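Local structure of putative exported protein (Bacteroides fragilis, 3FZX) at residues F163-M172 with G183-I193. The protein is of unknown function, but binds calcium and has a closed antiparallel barrel related to the LolA/LolB family, which suggests that it may bind a lipid. Residues are numbered along the deposited sequence; the frame is centred on the assembly and turned at random.
Sequences FYCTKVKYEM and GYGYEWYAPNI
Lys-167 lies alongside Trp-188 and reaches on to Tyr-186, on one face of a β-hairpin formed by strands 161-175 and 180-190, neighbours in the antiparallel barrel. Its methylenes run over one face of the indole because chi1 (-177°) swings CG away from the backbone N and the chain beyond is extended, CG lying 3.9 Å from the centroid of the Trp-188 five-membered ring. NZ then ends over the face of Tyr-186, 4.6 Å from the ring centroid, in a cation-pi contact. At the next non-hydrogen-bonded pair Lys-169 lies alongside Tyr-186, its CG 3.7 Å from Tyr-186 CE1, and its NZ makes a long, at most weak, cation-pi approach to Tyr-184.

On the other face, the Tyr-170 ring folds back over the backbone of Gly-185, whose CA sits 3.9 Å from the ring centroid. Thr-166 packs its CB over the face of Tyr-189, while Val-168 CG2 meets that ring's edge. Eight backbone hydrogen bonds, in reciprocal pairs from Thr-166/Tyr-189 to Met-172/Gly-183, fix this register.

Farther out, Glu-154 accepts a hydrogen bond from Trp-188 NE1, and Tyr-108 OH bonds to Glu-187 OE2. The other carboxylate oxygen, Glu-187 OE1, accepts a 3.1 Å hydrogen bond from a water that also bonds to Tyr-170 OH.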
loop_
_atom_site.group_PDB
_atom_site.type_symbol
_atom_site.label_atom_id
_atom_site.label_comp_id
_atom_site.label_asym_id
_atom_site.label_seq_id
_atom_site.Cartn_x
_atom_site.Cartn_y
_atom_site.Cartn_z
ATOM N N PHE A 163 -24.954 -13.317 6.680
ATOM C CA PHE A 163 -24.454 -12.666 5.474
ATOM C C PHE A 163 -23.991 -13.701 4.437
ATOM O O PHE A 163 -23.329 -14.684 4.773
ATOM C CB PHE A 163 -23.317 -11.724 5.854
ATOM C CG PHE A 163 -23.731 -10.677 6.832
ATOM C CD1 PHE A 163 -24.482 -9.576 6.414
ATOM C CD2 PHE A 163 -23.417 -10.797 8.177
ATOM C CE1 PHE A 163 -24.911 -8.605 7.336
ATOM C CE2 PHE A 163 -23.848 -9.838 9.104
ATOM C CZ PHE A 163 -24.578 -8.741 8.684
ATOM N N TYR A 164 -24.362 -13.487 3.180
ATOM C CA TYR A 164 -23.900 -14.324 2.075
ATOM C C TYR A 164 -22.489 -13.874 1.767
ATOM O O TYR A 164 -22.255 -12.689 1.503
ATOM C CB TYR A 164 -24.818 -14.198 0.842
ATOM C CG TYR A 164 -24.628 -15.331 -0.145
ATOM C CD1 TYR A 164 -25.020 -16.622 0.190
ATOM C CD2 TYR A 164 -24.054 -15.124 -1.392
ATOM C CE1 TYR A 164 -24.852 -17.688 -0.680
ATOM C CE2 TYR A 164 -23.887 -16.201 -2.300
ATOM C CZ TYR A 164 -24.299 -17.477 -1.919
ATOM O OH TYR A 164 -24.160 -18.564 -2.749
ATOM N N CYS A 165 -21.549 -14.813 1.845
ATOM C CA CYS A 165 -20.129 -14.528 1.752
ATOM C C CYS A 165 -19.401 -15.345 0.706
ATOM O O CYS A 165 -19.863 -16.425 0.307
ATOM C CB CYS A 165 -19.461 -14.905 3.076
ATOM S SG CYS A 165 -19.901 -13.834 4.382
ATOM N N THR A 166 -18.238 -14.830 0.316
ATOM C CA THR A 166 -17.259 -15.601 -0.441
ATOM C C THR A 166 -16.246 -16.175 0.551
ATOM O O THR A 166 -15.735 -15.443 1.397
ATOM C CB THR A 166 -16.529 -14.718 -1.473
ATOM O OG1 THR A 166 -17.458 -14.389 -2.503
ATOM C CG2 THR A 166 -15.309 -15.449 -2.079
ATOM N N LYS A 167 -15.992 -17.480 0.442
ATOM C CA LYS A 167 -15.031 -18.194 1.285
ATOM C C LYS A 167 -13.754 -18.444 0.516
ATOM O O LYS A 167 -13.780 -18.981 -0.586
ATOM C CB LYS A 167 -15.580 -19.538 1.738
ATOM C CG LYS A 167 -14.642 -20.308 2.692
ATOM C CD LYS A 167 -15.247 -21.624 3.115
ATOM C CE LYS A 167 -14.277 -22.469 3.919
ATOM N NZ LYS A 167 -15.003 -23.661 4.534
ATOM N N VAL A 168 -12.646 -18.057 1.126
ATOM C CA VAL A 168 -11.327 -18.148 0.563
ATOM C C VAL A 168 -10.429 -18.955 1.512
ATOM O O VAL A 168 -10.618 -18.923 2.724
ATOM C CB VAL A 168 -10.774 -16.714 0.364
ATOM C CG1 VAL A 168 -9.310 -16.733 0.005
ATOM C CG2 VAL A 168 -11.550 -16.026 -0.736
ATOM N N LYS A 169 -9.514 -19.737 0.948
ATOM C CA LYS A 169 -8.490 -20.445 1.716
ATOM C C LYS A 169 -7.147 -19.818 1.329
ATOM O O LYS A 169 -6.961 -19.429 0.181
ATOM C CB LYS A 169 -8.497 -21.939 1.393
ATOM C CG LYS A 169 -7.455 -22.760 2.164
ATOM C CD LYS A 169 -7.538 -24.279 1.905
ATOM C CE LYS A 169 -6.353 -25.035 2.589
ATOM N NZ LYS A 169 -6.313 -26.535 2.370
ATOM N N TYR A 170 -6.227 -19.724 2.285
ATOM C CA TYR A 170 -4.895 -19.132 2.071
ATOM C C TYR A 170 -3.826 -19.812 2.934
ATOM O O TYR A 170 -4.136 -20.451 3.932
ATOM C CB TYR A 170 -4.904 -17.613 2.365
ATOM C CG TYR A 170 -5.312 -17.199 3.782
ATOM C CD1 TYR A 170 -4.368 -17.102 4.808
ATOM C CD2 TYR A 170 -6.631 -16.879 4.085
ATOM C CE1 TYR A 170 -4.734 -16.719 6.107
ATOM C CE2 TYR A 170 -7.007 -16.500 5.376
ATOM C CZ TYR A 170 -6.056 -16.424 6.393
ATOM O OH TYR A 170 -6.430 -16.056 7.685
ATOM N N GLU A 171 -2.578 -19.710 2.508
ATOM C CA GLU A 171 -1.470 -20.108 3.330
ATOM C C GLU A 171 -0.828 -18.881 3.918
ATOM O O GLU A 171 -1.013 -17.760 3.412
ATOM C CB GLU A 171 -0.481 -20.903 2.512
ATOM C CG GLU A 171 -1.155 -22.145 1.903
ATOM C CD GLU A 171 -0.171 -23.200 1.548
ATOM O OE1 GLU A 171 0.392 -23.777 2.493
ATOM O OE2 GLU A 171 0.057 -23.445 0.344
HETATM N N MSE A 172 -0.131 -19.066 5.032
HETATM C CA MSE A 172 0.647 -17.964 5.592
HETATM C C MSE A 172 1.919 -18.376 6.344
HETATM O O MSE A 172 2.037 -19.499 6.827
HETATM C CB MSE A 172 -0.220 -17.013 6.439
HETATM C CG MSE A 172 -0.218 -17.268 7.909
HETATM SE SE MSE A 172 -1.522 -18.573 8.328
HETATM C CE MSE A 172 -2.899 -17.457 9.158
ATOM N N GLY A 183 1.324 -21.892 8.530
ATOM C CA GLY A 183 -0.046 -22.379 8.634
ATOM C C GLY A 183 -0.922 -22.011 7.468
ATOM O O GLY A 183 -0.444 -21.640 6.407
ATOM N N TYR A 184 -2.222 -22.131 7.680
ATOM C CA TYR A 184 -3.201 -21.839 6.650
ATOM C C TYR A 184 -4.442 -21.237 7.327
ATOM O O TYR A 184 -4.556 -21.227 8.565
ATOM C CB TYR A 184 -3.488 -23.087 5.785
ATOM C CG TYR A 184 -4.278 -24.167 6.451
ATOM C CD1 TYR A 184 -3.650 -25.150 7.210
ATOM C CD2 TYR A 184 -5.671 -24.210 6.333
ATOM C CE1 TYR A 184 -4.393 -26.151 7.855
ATOM C CE2 TYR A 184 -6.423 -25.212 6.971
ATOM C CZ TYR A 184 -5.774 -26.169 7.726
ATOM O OH TYR A 184 -6.503 -27.158 8.343
ATOM N N GLY A 185 -5.326 -20.654 6.533
ATOM C CA GLY A 185 -6.521 -20.031 7.093
ATOM C C GLY A 185 -7.652 -19.970 6.106
ATOM O O GLY A 185 -7.479 -20.283 4.934
ATOM N N TYR A 186 -8.820 -19.599 6.606
ATOM C CA TYR A 186 -9.976 -19.346 5.779
ATOM C C TYR A 186 -10.510 -17.970 6.127
ATOM O O TYR A 186 -10.423 -17.526 7.276
ATOM C CB TYR A 186 -11.082 -20.351 6.062
ATOM C CG TYR A 186 -10.754 -21.799 5.749
ATOM C CD1 TYR A 186 -10.773 -22.284 4.443
ATOM C CD2 TYR A 186 -10.507 -22.705 6.773
ATOM C CE1 TYR A 186 -10.474 -23.648 4.163
ATOM C CE2 TYR A 186 -10.226 -24.052 6.512
ATOM C CZ TYR A 186 -10.216 -24.508 5.218
ATOM O OH TYR A 186 -9.926 -25.816 5.010
ATOM N N GLU A 187 -11.066 -17.285 5.144
ATOM C CA GLU A 187 -11.833 -16.085 5.431
ATOM C C GLU A 187 -13.072 -15.993 4.550
ATOM O O GLU A 187 -13.158 -16.589 3.454
ATOM C CB GLU A 187 -10.986 -14.803 5.430
ATOM C CG GLU A 187 -10.354 -14.407 4.144
ATOM C CD GLU A 187 -9.429 -13.170 4.304
ATOM O OE1 GLU A 187 -8.758 -13.018 5.354
ATOM O OE2 GLU A 187 -9.351 -12.351 3.367
ATOM N N TRP A 188 -14.052 -15.299 5.102
ATOM C CA TRP A 188 -15.330 -15.147 4.500
ATOM C C TRP A 188 -15.548 -13.647 4.403
ATOM O O TRP A 188 -15.380 -12.945 5.416
ATOM C CB TRP A 188 -16.400 -15.755 5.378
ATOM C CG TRP A 188 -16.482 -17.254 5.409
ATOM C CD1 TRP A 188 -17.342 -18.031 4.695
ATOM C CD2 TRP A 188 -15.759 -18.144 6.266
ATOM N NE1 TRP A 188 -17.189 -19.347 5.033
ATOM C CE2 TRP A 188 -16.235 -19.448 6.008
ATOM C CE3 TRP A 188 -14.751 -17.970 7.223
ATOM C CZ2 TRP A 188 -15.721 -20.583 6.650
ATOM C CZ3 TRP A 188 -14.249 -19.093 7.877
ATOM C CH2 TRP A 188 -14.738 -20.391 7.588
ATOM N N TYR A 189 -15.896 -13.158 3.206
ATOM C CA TYR A 189 -16.140 -11.727 3.037
ATOM C C TYR A 189 -17.401 -11.425 2.248
ATOM O O TYR A 189 -17.860 -12.235 1.443
ATOM C CB TYR A 189 -14.935 -11.022 2.431
ATOM C CG TYR A 189 -14.537 -11.447 1.034
ATOM C CD1 TYR A 189 -13.624 -12.495 0.832
ATOM C CD2 TYR A 189 -15.023 -10.773 -0.088
ATOM C CE1 TYR A 189 -13.240 -12.875 -0.456
ATOM C CE2 TYR A 189 -14.634 -11.144 -1.390
ATOM C CZ TYR A 189 -13.743 -12.183 -1.562
ATOM O OH TYR A 189 -13.323 -12.512 -2.818
ATOM N N ALA A 190 -17.939 -10.238 2.520
ATOM C CA ALA A 190 -19.238 -9.819 2.029
ATOM C C ALA A 190 -19.228 -8.351 1.628
ATOM O O ALA A 190 -18.467 -7.544 2.198
ATOM C CB ALA A 190 -20.324 -10.037 3.116
ATOM N N PRO A 191 -20.088 -7.990 0.657
ATOM C CA PRO A 191 -20.271 -6.607 0.226
ATOM C C PRO A 191 -20.654 -5.705 1.377
ATOM O O PRO A 191 -21.472 -6.096 2.208
ATOM C CB PRO A 191 -21.450 -6.690 -0.745
ATOM C CG PRO A 191 -21.503 -8.128 -1.208
ATOM C CD PRO A 191 -20.818 -8.960 -0.193
ATOM N N ASN A 192 -20.061 -4.508 1.395
ATOM C CA ASN A 192 -20.308 -3.450 2.347
ATOM C C ASN A 192 -19.879 -3.770 3.801
ATOM O O ASN A 192 -20.174 -3.012 4.704
ATOM C CB ASN A 192 -21.777 -2.974 2.287
ATOM C CG ASN A 192 -22.248 -2.684 0.864
ATOM O OD1 ASN A 192 -21.588 -1.983 0.103
ATOM N ND2 ASN A 192 -23.384 -3.227 0.501
ATOM N N ILE A 193 -19.163 -4.861 4.013
ATOM C CA ILE A 193 -18.718 -5.253 5.366
ATOM C C ILE A 193 -17.241 -5.569 5.384
ATOM O O ILE A 193 -16.511 -5.058 6.212
ATOM C CB ILE A 193 -19.479 -6.499 5.874
ATOM C CG1 ILE A 193 -20.989 -6.267 5.867
ATOM C CG2 ILE A 193 -19.063 -6.861 7.298
ATOM C CD1 ILE A 193 -21.772 -7.598 6.012
HETATM O O HOH W 1 -8.030 -13.507 8.337
#